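Local coordinates for protein hydrolase, haloacid dehalogenase-like family (Pseudomonas syringae pv. tomato, PDB 3S6J) that binds calcium and is probably a phosphatase of the haloacid dehalogenase family, perhaps acting on sugar phosphates, at residues Met65-Thr68 with Asp69-Glu73. Sequence-based numbering, arbitrary orientation.
Sequences MSIT and DEQAE
Thr68 and Gln71 meet where a loop turns into helix 69-85, and two hydrogen bonds fasten the first turn. Thr68 OG1 accepts from Gln71 N at 3.3 Å, a weak bond although it is nearly straight (N-H...O 163°). The threonine hydroxyl reaches forward over the turn because it sits between the backbone N and the carbonyl carbon (chi1 60°). A short hydroxyl side chain suits this place, since amides in a first helical turn lack carbonyl partners from a preceding turn. The second bond is the opening i to i+4 link, from Ala72 N to Thr68 O at 3.0 Å, and Glu73 N to Asp69 O continues the series.

Van der Waals contacts accompany the cap. Ile67 points CG2 at the helix, a methyl anti to its own backbone N, and makes a methyl-to-oxygen contact with Gln71 OE1 at 3.4 Å; the two side chains cross at about a right angle. Apolar neighbours of Ile67 CG2 are Gln71 CB at 3.9 Å and Ala72 CB, farther off at 4.4 Å. A branched residue thus covers the turn, while Ala72, whose small side chain suits a close helix-helix approach, touches Leu56 of helix 52-63. Ile67 also packs on Ile37, as does Gln71, whose NE2 donates to Glu35 OE1.

Asp69 and Glu70 begin the helix at the surface, where their negative charges probably interact favourably with its N-terminal dipole. Thr68 OG1 accepting from the amide three residues on is a threonine N-cap, at the surface turn between helices 52-63 and 69-85, probably in the helical HAD cap domain, away from the calcium sites.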
loop_
_atom_site.group_PDB
_atom_site.type_symbol
_atom_site.label_atom_id
_atom_site.label_comp_id
_atom_site.label_asym_id
_atom_site.label_seq_id
_atom_site.Cartn_x
_atom_site.Cartn_y
_atom_site.Cartn_z
HETATM N N MSE E 65 12.262 1.916 20.580
HETATM C CA MSE E 65 13.466 1.181 20.886
HETATM C C MSE E 65 14.821 1.753 20.419
HETATM O O MSE E 65 15.639 2.130 21.263
HETATM C CB MSE E 65 13.265 -0.273 20.485
HETATM C CG MSE E 65 14.389 -0.814 19.704
HETATM SE SE MSE E 65 13.997 -0.593 17.829
HETATM C CE MSE E 65 12.636 -2.003 17.701
ATOM N N SER E 66 15.052 1.817 19.112
ATOM C CA SER E 66 16.283 2.357 18.527
ATOM C C SER E 66 17.197 1.292 17.929
ATOM O O SER E 66 17.327 0.183 18.446
ATOM C CB SER E 66 17.069 3.248 19.493
ATOM O OG SER E 66 18.055 2.500 20.179
ATOM N N ILE E 67 17.853 1.654 16.836
ATOM C CA ILE E 67 18.694 0.721 16.112
ATOM C C ILE E 67 20.097 1.294 15.971
ATOM O O ILE E 67 20.276 2.420 15.513
ATOM C CB ILE E 67 18.099 0.417 14.709
ATOM C CG1 ILE E 67 16.692 -0.179 14.836
ATOM C CG2 ILE E 67 19.012 -0.497 13.920
ATOM C CD1 ILE E 67 15.944 -0.332 13.511
ATOM N N THR E 68 21.089 0.517 16.384
ATOM C CA THR E 68 22.484 0.891 16.223
ATOM C C THR E 68 22.886 1.098 14.766
ATOM O O THR E 68 22.228 0.608 13.834
ATOM C CB THR E 68 23.419 -0.182 16.812
ATOM O OG1 THR E 68 23.196 -1.432 16.132
ATOM C CG2 THR E 68 23.162 -0.355 18.317
ATOM N N ASP E 69 23.995 1.815 14.595
ATOM C CA ASP E 69 24.628 2.032 13.298
ATOM C C ASP E 69 24.914 0.715 12.599
ATOM O O ASP E 69 24.586 0.540 11.425
ATOM C CB ASP E 69 25.953 2.765 13.489
ATOM C CG ASP E 69 25.786 4.262 13.574
ATOM O OD1 ASP E 69 24.636 4.745 13.453
ATOM O OD2 ASP E 69 26.815 4.954 13.754
ATOM N N GLU E 70 25.549 -0.192 13.334
ATOM C CA GLU E 70 25.954 -1.501 12.826
ATOM C C GLU E 70 24.795 -2.353 12.278
ATOM O O GLU E 70 24.917 -2.944 11.207
ATOM C CB GLU E 70 26.733 -2.269 13.913
ATOM C CG GLU E 70 27.312 -3.606 13.460
ATOM C CD GLU E 70 28.233 -4.242 14.507
ATOM O OE1 GLU E 70 27.906 -4.186 15.724
ATOM O OE2 GLU E 70 29.288 -4.803 14.111
ATOM N N GLN E 71 23.680 -2.418 13.000
ATOM C CA GLN E 71 22.520 -3.166 12.506
ATOM C C GLN E 71 21.831 -2.436 11.349
ATOM O O GLN E 71 21.285 -3.063 10.444
ATOM C CB GLN E 71 21.509 -3.448 13.625
ATOM C CG GLN E 71 20.401 -4.454 13.258
ATOM C CD GLN E 71 19.411 -4.659 14.398
ATOM O OE1 GLN E 71 19.060 -3.711 15.096
ATOM N NE2 GLN E 71 18.968 -5.901 14.599
ATOM N N ALA E 72 21.845 -1.108 11.403
ATOM C CA ALA E 72 21.302 -0.283 10.335
ATOM C C ALA E 72 22.016 -0.620 9.037
ATOM O O ALA E 72 21.395 -0.797 7.992
ATOM C CB ALA E 72 21.480 1.190 10.672
ATOM N N GLU E 73 23.333 -0.724 9.135
ATOM C CA GLU E 73 24.198 -1.083 8.025
ATOM C C GLU E 73 23.846 -2.463 7.483
ATOM O O GLU E 73 23.701 -2.645 6.270
ATOM C CB GLU E 73 25.657 -1.055 8.501
ATOM C CG GLU E 73 26.587 -0.175 7.677
ATOM C CD GLU E 73 27.455 -0.971 6.708
ATOM O OE1 GLU E 73 28.641 -0.586 6.516
ATOM O OE2 GLU E 73 26.954 -1.983 6.146
#